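Local atomic coordinates of possible hydrolase (Mycobacterium tuberculosis, PDB entry 6WYN), a protein that hydrolyses carboxylic esters, preferring short straight-chain alkyl esters, and is likely to act in ester or lipid metabolism. Residues A[84-89]-A[149-154]; A[172-177]-A[272-277]; A[177-182]-A[308-313]. All blocks are in the same frame, centred on the assembly; numbering follows the deposited sequence.

Contact 1: A[84-89]-A[149-154]; sequences RVIFLH and EFVVGM
Phe150 and Val152 have the most surface buried here: Val152 packs on Val85 and Phe87, and Phe150 on Arg84, just before strand 85-88. Val152 makes contact through CB and both methyls. CB stands 3.6 Å from Phe87 CD2, while CG2, set beside the backbone N by a chi1 of 180°, meets Val85 CG1 at 3.9 Å. A beta-branched valine suits this slot because both methyls lie against the Phe87 ring, and CG2 also reaches Val85, two residues earlier on the same face. The ring of Phe87 continues to helix 99-105, where it packs on Val101 and Ile102. These are adjacent parallel strands in the middle of the alpha/beta-hydrolase sheet, and strand 150-154 leads directly to Ser155, the inferred nucleophile. Their backbones are joined by four bonds, among them Val152 N to Ile86 O (2.8 Å) and Met154 N to Leu88 O (2.8 Å). Phe150 lies at the start of the strand, with CD1 3.6 Å from Arg84 O; this buried carbonyl oxygen has no polar partner in the model and meets the ring edge instead. Alongside the ring runs the arginine chain, bent at chi3 (78°), which carries NH2 to 3.8 Å from Phe150 CE1; the guanidinium and ring planes stand 79° apart. Arg84 NH1 is claimed by a salt bridge to Glu107.

Contact 2: A[172-177]-A[272-277]; sequences VGELVL and PITLVR
Leu175 and Leu177 exchange backbone hydrogen bonds with Pro272, Thr274 and Val276 in the regular parallel pattern. Leu175 N donates a hydrogen bond to Pro272 O at 2.9 Å, almost straight (174°), and Leu175 O accepts from Thr274 N; Leu177 repeats the scheme with Thr274 O and Val276 N. Proline has no N-H to offer, but here its carbonyl is the group used, so it fits at this end of the pairing.

Apolar contacts occur on both faces. On the one that bears the leucines, Leu175 CD1 meets Ile273 CG1 at 3.9 Å, the two chains side by side and pointing the same way. Leu177 CD1 reaches back to Ile273 CG2 (3.8 Å), so the two branches of the isoleucine serve two leucines. Leu275, on the same face, has CG anti to its backbone N (chi1 171°), which sends CD1 over to Leu177 CB, 4.0 Å away. Leu175 and Leu177 also press on helix 156-167, which packs against this side of the central alpha/beta-hydrolase sheet; helix 317-328 lies on the other. There Val176 CG1 touches Val276 CG2 at 4.0 Å, and the compact valines suit a surface to be packed by Leu320, Ile323 and Val327.

Glu174 brings a charge to the Pro272 end. Bent at chi2 (97°), its chain crosses the Pro272 ring at about a right angle, with OE2 3.6 Å from Pro272 CB, and Glu174 OE2 forms a salt bridge with Arg300 NE of strand 299-305.

Contact 3: A[177-182]-A[308-313]; sequences LVDVTP and SGHSVQ
Asp179 and His310 are the inferred acid and base of the Ser-His-Asp triad, as in other alpha/beta hydrolases, the acid just after strand 174-178 and the histidine on the loop before helix 312-315. One short hydrogen bond links them: His310 ND1 donates to Asp179 OD2 at 2.5 Å, nearly straight at 173°. The acceptor lies almost exactly in the plane of the imidazole, and the bond uses the anti lone pair of OD2, on the side away from OD1. Carboxylate and ring planes are turned 60° against each other. Asp179 O also sits at the edge of the imidazole, in its plane, 3.1 Å from His310 CE1. With CG anti to the backbone N (chi1 -177°), the histidine ring extends far enough to put ND1 on the aspartate while NE2 bonds to OG of Ser155, the inferred nucleophile. An imidazole suits this place because its two nitrogens, on separate edges of one flat ring, can serve both partners together.

The second shell fixes the carboxylate. OD2 takes a further bond from Ser281 OG, and OD1 accepts from the backbone N of Gly278, so both oxygens are gripped and the rotation of the group is restricted. The ring of Phe283 stacks on His310.

Apolar packing comes from Val178 and Val312. Small and branched, they fit between strand end and helix start, with Val178 CG1 3.7 Å from both CB and CG2 of Val312. Gln313 is anchored by NE2 on Thr97, and its chain, bent at its second torsion, brings OE1, buried and without a polar partner in the model, to 3.9 Å from Val178 CG1.

All three contacts are largely buried. Contacts 1 and 2 are pairs of parallel strands in one sheet: strands 150-154 and 174-178 are neighbours in it, and Val151 O and Val176 N connect them at 2.8 Å. Regular backbone bonding and apolar side chains dominate both, with the charged side chains that touch across them (Arg84, Glu174) near the strand starts. Contact 3 shares Leu177 and strand 174-178 with contact 2 but lies at the C-terminal end of the strands; between its two segments the bond is one between side chains, His310 to Asp179. Contacts 1 and 3 meet with Met154 CE 3.5 Å from His310 CD2, so strand 150-154 also borders the histidine assigned to the active site.

Contact 1: A[84-89]-A[149-154]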
loop_
_atom_site.group_PDB
_atom_site.type_symbol
_atom_site.label_atom_id
_atom_site.label_comp_id
_atom_site.label_asym_id
_atom_site.label_seq_id
_atom_site.Cartn_x
_atom_site.Cartn_y
_atom_site.Cartn_z
ATOM N N ARG A 84 14.889 -5.638 5.152
ATOM C CA ARG A 84 15.546 -5.300 3.864
ATOM C C ARG A 84 14.622 -4.420 2.998
ATOM O O ARG A 84 15.145 -3.619 2.218
ATOM C CB ARG A 84 15.841 -6.561 3.042
ATOM C CG ARG A 84 17.096 -7.353 3.377
ATOM C CD ARG A 84 17.447 -8.327 2.238
ATOM N NE ARG A 84 18.096 -7.661 1.107
ATOM C CZ ARG A 84 18.398 -8.215 -0.073
ATOM N NH1 ARG A 84 18.099 -9.478 -0.329
ATOM N NH2 ARG A 84 18.988 -7.482 -1.007
ATOM N N VAL A 85 13.293 -4.573 3.102
ATOM C CA VAL A 85 12.339 -3.881 2.205
ATOM C C VAL A 85 11.256 -3.235 3.045
ATOM O O VAL A 85 10.758 -3.878 3.970
ATOM C CB VAL A 85 11.703 -4.875 1.224
ATOM C CG1 VAL A 85 10.876 -4.151 0.182
ATOM C CG2 VAL A 85 12.779 -5.751 0.573
ATOM N N ILE A 86 10.898 -2.036 2.679
ATOM C CA ILE A 86 9.701 -1.344 3.209
ATOM C C ILE A 86 8.593 -1.388 2.169
ATOM O O ILE A 86 8.867 -1.042 1.019
ATOM C CB ILE A 86 10.085 0.093 3.572
ATOM C CG1 ILE A 86 11.242 0.144 4.570
ATOM C CG2 ILE A 86 8.861 0.809 4.083
ATOM C CD1 ILE A 86 11.953 1.496 4.586
ATOM N N PHE A 87 7.378 -1.730 2.580
ATOM C CA PHE A 87 6.188 -1.775 1.713
ATOM C C PHE A 87 5.184 -0.746 2.227
ATOM O O PHE A 87 4.930 -0.745 3.458
ATOM C CB PHE A 87 5.584 -3.175 1.732
ATOM C CG PHE A 87 6.396 -4.244 1.059
ATOM C CD1 PHE A 87 7.323 -4.984 1.762
ATOM C CD2 PHE A 87 6.181 -4.545 -0.282
ATOM C CE1 PHE A 87 8.051 -6.003 1.152
ATOM C CE2 PHE A 87 6.936 -5.525 -0.906
ATOM C CZ PHE A 87 7.847 -6.264 -0.191
ATOM N N LEU A 88 4.636 0.058 1.322
ATOM C CA LEU A 88 3.601 1.073 1.621
ATOM C C LEU A 88 2.378 0.775 0.766
ATOM O O LEU A 88 2.481 0.881 -0.460
ATOM C CB LEU A 88 4.164 2.463 1.362
ATOM C CG LEU A 88 5.501 2.753 2.060
ATOM C CD1 LEU A 88 5.955 4.166 1.791
ATOM C CD2 LEU A 88 5.362 2.621 3.580
ATOM N N HIS A 89 1.268 0.440 1.406
ATOM C CA HIS A 89 -0.022 0.142 0.742
ATOM C C HIS A 89 -0.701 1.369 0.107
ATOM O O HIS A 89 -0.245 2.537 0.235
ATOM C CB HIS A 89 -0.945 -0.478 1.791
ATOM C CG HIS A 89 -1.309 0.464 2.885
ATOM N ND1 HIS A 89 -2.300 1.421 2.725
ATOM C CD2 HIS A 89 -0.862 0.559 4.168
ATOM C CE1 HIS A 89 -2.418 2.085 3.877
ATOM N NE2 HIS A 89 -1.579 1.553 4.769
ATOM N N GLU A 149 17.336 -0.617 1.995
ATOM C CA GLU A 149 17.566 0.133 0.730
ATOM C C GLU A 149 16.257 0.291 -0.076
ATOM O O GLU A 149 16.011 1.443 -0.486
ATOM C CB GLU A 149 18.635 -0.568 -0.110
ATOM C CG GLU A 149 20.045 -0.359 0.424
ATOM C CD GLU A 149 21.011 -1.518 0.211
ATOM O OE1 GLU A 149 20.542 -2.667 -0.034
ATOM O OE2 GLU A 149 22.237 -1.277 0.312
ATOM N N PHE A 150 15.438 -0.774 -0.244
ATOM C CA PHE A 150 14.309 -0.860 -1.216
ATOM C C PHE A 150 12.977 -0.455 -0.578
ATOM O O PHE A 150 12.600 -0.970 0.476
ATOM C CB PHE A 150 14.201 -2.279 -1.804
ATOM C CG PHE A 150 15.543 -2.863 -2.160
ATOM C CD1 PHE A 150 16.351 -3.446 -1.185
ATOM C CD2 PHE A 150 16.072 -2.702 -3.433
ATOM C CE1 PHE A 150 17.620 -3.924 -1.487
ATOM C CE2 PHE A 150 17.341 -3.186 -3.743
ATOM C CZ PHE A 150 18.110 -3.798 -2.775
ATOM N N VAL A 151 12.227 0.406 -1.258
ATOM C CA VAL A 151 10.846 0.771 -0.882
ATOM C C VAL A 151 9.916 0.438 -2.033
ATOM O O VAL A 151 10.134 0.921 -3.138
ATOM C CB VAL A 151 10.739 2.240 -0.469
ATOM C CG1 VAL A 151 9.355 2.596 0.026
ATOM C CG2 VAL A 151 11.793 2.535 0.581
ATOM N N VAL A 152 8.908 -0.353 -1.727
ATOM C CA VAL A 152 7.813 -0.708 -2.639
ATOM C C VAL A 152 6.583 0.008 -2.138
ATOM O O VAL A 152 6.209 -0.255 -0.991
ATOM C CB VAL A 152 7.601 -2.215 -2.646
ATOM C CG1 VAL A 152 6.475 -2.611 -3.579
ATOM C CG2 VAL A 152 8.899 -2.931 -2.952
ATOM N N GLY A 153 5.957 0.802 -3.001
ATOM C CA GLY A 153 4.748 1.540 -2.653
ATOM C C GLY A 153 3.696 1.390 -3.708
ATOM O O GLY A 153 3.991 1.667 -4.910
ATOM N N MET A 154 2.478 1.098 -3.295
ATOM C CA MET A 154 1.341 1.042 -4.247
ATOM C C MET A 154 0.483 2.320 -4.137
ATOM O O MET A 154 0.112 2.739 -3.011
ATOM C CB MET A 154 0.490 -0.194 -3.967
ATOM C CG MET A 154 -0.617 -0.366 -4.954
ATOM S SD MET A 154 -2.161 -0.036 -4.106
ATOM C CE MET A 154 -3.360 -0.211 -5.425
#

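Contact 2: A[172-177]-A[272-277]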
loop_
_atom_site.group_PDB
_atom_site.type_symbol
_atom_site.label_atom_id
_atom_site.label_comp_id
_atom_site.label_asym_id
_atom_site.label_seq_id
_atom_site.Cartn_x
_atom_site.Cartn_y
_atom_site.Cartn_z
ATOM N N VAL A 172 16.615 5.454 1.283
ATOM C CA VAL A 172 15.975 4.834 0.076
ATOM C C VAL A 172 17.025 4.652 -1.017
ATOM O O VAL A 172 17.416 5.672 -1.619
ATOM C CB VAL A 172 14.842 5.722 -0.476
ATOM C CG1 VAL A 172 14.147 5.086 -1.674
ATOM C CG2 VAL A 172 13.828 6.114 0.589
ATOM N N GLY A 173 17.452 3.423 -1.272
ATOM C CA GLY A 173 18.380 3.129 -2.378
ATOM C C GLY A 173 17.627 2.992 -3.693
ATOM O O GLY A 173 18.193 3.375 -4.737
ATOM N N GLU A 174 16.379 2.490 -3.651
ATOM C CA GLU A 174 15.660 1.992 -4.851
ATOM C C GLU A 174 14.147 2.051 -4.599
ATOM O O GLU A 174 13.740 1.698 -3.481
ATOM C CB GLU A 174 16.252 0.601 -5.045
ATOM C CG GLU A 174 15.782 -0.120 -6.246
ATOM C CD GLU A 174 16.709 -0.024 -7.441
ATOM O OE1 GLU A 174 17.954 0.127 -7.267
ATOM O OE2 GLU A 174 16.168 -0.129 -8.541
ATOM N N LEU A 175 13.368 2.564 -5.553
ATOM C CA LEU A 175 11.892 2.658 -5.456
ATOM C C LEU A 175 11.252 1.674 -6.433
ATOM O O LEU A 175 11.643 1.629 -7.626
ATOM C CB LEU A 175 11.392 4.053 -5.802
ATOM C CG LEU A 175 11.744 5.155 -4.814
ATOM C CD1 LEU A 175 11.618 6.529 -5.447
ATOM C CD2 LEU A 175 10.858 5.066 -3.595
ATOM N N VAL A 176 10.213 0.995 -5.974
ATOM C CA VAL A 176 9.289 0.250 -6.857
ATOM C C VAL A 176 7.916 0.859 -6.636
ATOM O O VAL A 176 7.408 0.788 -5.495
ATOM C CB VAL A 176 9.324 -1.259 -6.589
ATOM C CG1 VAL A 176 8.380 -1.974 -7.518
ATOM C CG2 VAL A 176 10.739 -1.837 -6.692
ATOM N N LEU A 177 7.364 1.461 -7.690
ATOM C CA LEU A 177 6.026 2.077 -7.713
ATOM C C LEU A 177 5.053 1.042 -8.248
ATOM O O LEU A 177 5.264 0.549 -9.423
ATOM C CB LEU A 177 6.029 3.318 -8.612
ATOM C CG LEU A 177 6.906 4.483 -8.171
ATOM C CD1 LEU A 177 6.741 5.632 -9.141
ATOM C CD2 LEU A 177 6.549 4.974 -6.770
ATOM N N PRO A 272 16.953 4.975 -8.197
ATOM C CA PRO A 272 16.292 4.400 -9.364
ATOM C C PRO A 272 14.828 4.043 -9.094
ATOM O O PRO A 272 14.480 3.652 -7.992
ATOM C CB PRO A 272 17.109 3.125 -9.646
ATOM C CG PRO A 272 18.492 3.475 -9.090
ATOM C CD PRO A 272 18.159 4.235 -7.823
ATOM N N ILE A 273 13.996 4.255 -10.094
ATOM C CA ILE A 273 12.543 3.972 -10.050
ATOM C C ILE A 273 12.175 2.877 -11.033
ATOM O O ILE A 273 12.503 3.016 -12.241
ATOM C CB ILE A 273 11.748 5.238 -10.366
ATOM C CG1 ILE A 273 12.025 6.337 -9.338
ATOM C CG2 ILE A 273 10.264 4.885 -10.450
ATOM C CD1 ILE A 273 11.428 7.675 -9.707
ATOM N N THR A 274 11.490 1.847 -10.533
ATOM C CA THR A 274 10.859 0.787 -11.352
ATOM C C THR A 274 9.365 1.008 -11.253
ATOM O O THR A 274 8.885 1.217 -10.153
ATOM C CB THR A 274 11.278 -0.609 -10.891
ATOM O OG1 THR A 274 12.703 -0.679 -11.047
ATOM C CG2 THR A 274 10.600 -1.703 -11.680
ATOM N N LEU A 275 8.637 0.888 -12.339
ATOM C CA LEU A 275 7.173 0.976 -12.271
ATOM C C LEU A 275 6.639 -0.398 -12.577
ATOM O O LEU A 275 7.202 -1.067 -13.484
ATOM C CB LEU A 275 6.678 2.031 -13.271
ATOM C CG LEU A 275 5.177 2.132 -13.522
ATOM C CD1 LEU A 275 4.469 2.614 -12.258
ATOM C CD2 LEU A 275 4.908 3.106 -14.667
ATOM N N VAL A 276 5.558 -0.769 -11.901
ATOM C CA VAL A 276 4.814 -2.023 -12.156
ATOM C C VAL A 276 3.406 -1.597 -12.492
ATOM O O VAL A 276 2.762 -1.014 -11.570
ATOM C CB VAL A 276 4.861 -3.015 -10.976
ATOM C CG1 VAL A 276 4.081 -4.292 -11.296
ATOM C CG2 VAL A 276 6.280 -3.362 -10.581
ATOM N N ARG A 277 2.933 -1.880 -13.711
ATOM C CA ARG A 277 1.521 -1.598 -14.021
ATOM C C ARG A 277 0.718 -2.891 -14.007
ATOM O O ARG A 277 1.260 -3.957 -14.374
ATOM C CB ARG A 277 1.333 -0.925 -15.391
ATOM C CG ARG A 277 1.745 0.536 -15.475
ATOM C CD ARG A 277 1.406 1.140 -16.849
ATOM N NE ARG A 277 0.045 0.721 -17.130
ATOM C CZ ARG A 277 -0.341 -0.021 -18.189
ATOM N NH1 ARG A 277 0.529 -0.293 -19.146
ATOM N NH2 ARG A 277 -1.591 -0.487 -18.284
#

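Contact 3: A[177-182]-A[308-313]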
loop_
_atom_site.group_PDB
_atom_site.type_symbol
_atom_site.label_atom_id
_atom_site.label_comp_id
_atom_site.label_asym_id
_atom_site.label_seq_id
_atom_site.Cartn_x
_atom_site.Cartn_y
_atom_site.Cartn_z
ATOM N N LEU A 177 7.364 1.461 -7.690
ATOM C CA LEU A 177 6.026 2.077 -7.713
ATOM C C LEU A 177 5.053 1.042 -8.248
ATOM O O LEU A 177 5.264 0.549 -9.423
ATOM C CB LEU A 177 6.029 3.318 -8.612
ATOM C CG LEU A 177 6.906 4.483 -8.171
ATOM C CD1 LEU A 177 6.741 5.632 -9.141
ATOM C CD2 LEU A 177 6.549 4.974 -6.770
ATOM N N VAL A 178 3.976 0.767 -7.523
ATOM C CA VAL A 178 2.941 -0.163 -8.048
ATOM C C VAL A 178 1.755 0.646 -8.544
ATOM O O VAL A 178 1.005 1.211 -7.724
ATOM C CB VAL A 178 2.593 -1.250 -7.033
ATOM C CG1 VAL A 178 1.558 -2.225 -7.539
ATOM C CG2 VAL A 178 3.849 -1.991 -6.634
ATOM N N ASP A 179 1.563 0.606 -9.882
ATOM C CA ASP A 179 0.433 1.183 -10.633
ATOM C C ASP A 179 0.151 2.633 -10.228
ATOM O O ASP A 179 -1.012 2.981 -10.104
ATOM C CB ASP A 179 -0.805 0.295 -10.493
ATOM C CG ASP A 179 -1.706 0.318 -11.728
ATOM O OD1 ASP A 179 -1.182 0.087 -12.817
ATOM O OD2 ASP A 179 -2.938 0.607 -11.595
ATOM N N VAL A 180 1.159 3.478 -10.157
ATOM C CA VAL A 180 0.933 4.919 -9.910
ATOM C C VAL A 180 2.082 5.771 -10.454
ATOM O O VAL A 180 3.225 5.332 -10.464
ATOM C CB VAL A 180 0.734 5.151 -8.395
ATOM C CG1 VAL A 180 2.059 5.001 -7.659
ATOM C CG2 VAL A 180 0.081 6.500 -8.120
ATOM N N THR A 181 1.752 7.012 -10.807
ATOM C CA THR A 181 2.708 8.141 -10.975
ATOM C C THR A 181 2.049 9.367 -10.323
ATOM O O THR A 181 0.849 9.359 -10.077
ATOM C CB THR A 181 3.026 8.412 -12.457
ATOM O OG1 THR A 181 1.903 9.131 -12.979
ATOM C CG2 THR A 181 3.249 7.157 -13.282
ATOM N N PRO A 182 2.770 10.480 -10.088
ATOM C CA PRO A 182 2.123 11.689 -9.570
ATOM C C PRO A 182 0.911 12.094 -10.410
ATOM O O PRO A 182 -0.175 12.290 -9.863
ATOM C CB PRO A 182 3.238 12.704 -9.645
ATOM C CG PRO A 182 4.453 11.857 -9.392
ATOM C CD PRO A 182 4.225 10.636 -10.261
ATOM N N SER A 308 -3.855 -8.249 -14.205
ATOM C CA SER A 308 -3.895 -7.509 -12.918
ATOM C C SER A 308 -4.629 -6.198 -13.131
ATOM O O SER A 308 -4.334 -5.488 -14.118
ATOM C CB SER A 308 -2.519 -7.260 -12.361
ATOM O OG SER A 308 -2.610 -6.518 -11.141
ATOM N N GLY A 309 -5.519 -5.871 -12.198
ATOM C CA GLY A 309 -5.976 -4.493 -11.982
ATOM C C GLY A 309 -4.924 -3.681 -11.224
ATOM O O GLY A 309 -3.711 -4.033 -11.235
ATOM N N HIS A 310 -5.388 -2.596 -10.622
ATOM C CA HIS A 310 -4.610 -1.542 -9.934
ATOM C C HIS A 310 -3.833 -2.155 -8.764
ATOM O O HIS A 310 -2.667 -1.827 -8.610
ATOM C CB HIS A 310 -5.633 -0.474 -9.495
ATOM C CG HIS A 310 -5.023 0.715 -8.838
ATOM N ND1 HIS A 310 -3.966 1.384 -9.404
ATOM C CD2 HIS A 310 -5.385 1.423 -7.743
ATOM C CE1 HIS A 310 -3.623 2.401 -8.637
ATOM N NE2 HIS A 310 -4.480 2.450 -7.615
ATOM N N SER A 311 -4.475 -3.016 -7.985
ATOM C CA SER A 311 -3.861 -3.664 -6.795
ATOM C C SER A 311 -3.149 -4.944 -7.220
ATOM O O SER A 311 -3.694 -6.067 -7.046
ATOM C CB SER A 311 -4.860 -3.873 -5.690
ATOM O OG SER A 311 -4.146 -4.212 -4.511
ATOM N N VAL A 312 -1.964 -4.759 -7.808
ATOM C CA VAL A 312 -1.157 -5.860 -8.397
ATOM C C VAL A 312 -0.840 -6.868 -7.275
ATOM O O VAL A 312 -0.917 -8.120 -7.515
ATOM C CB VAL A 312 0.120 -5.318 -9.048
ATOM C CG1 VAL A 312 0.915 -6.468 -9.635
ATOM C CG2 VAL A 312 -0.145 -4.261 -10.109
ATOM N N GLN A 313 -0.545 -6.375 -6.064
ATOM C CA GLN A 313 -0.238 -7.263 -4.926
ATOM C C GLN A 313 -1.438 -8.125 -4.552
ATOM O O GLN A 313 -1.207 -9.198 -3.906
ATOM C CB GLN A 313 0.283 -6.471 -3.726
ATOM C CG GLN A 313 -0.784 -5.647 -3.020
ATOM C CD GLN A 313 -0.906 -4.246 -3.572
ATOM O OE1 GLN A 313 -0.451 -3.952 -4.689
ATOM N NE2 GLN A 313 -1.555 -3.362 -2.799
#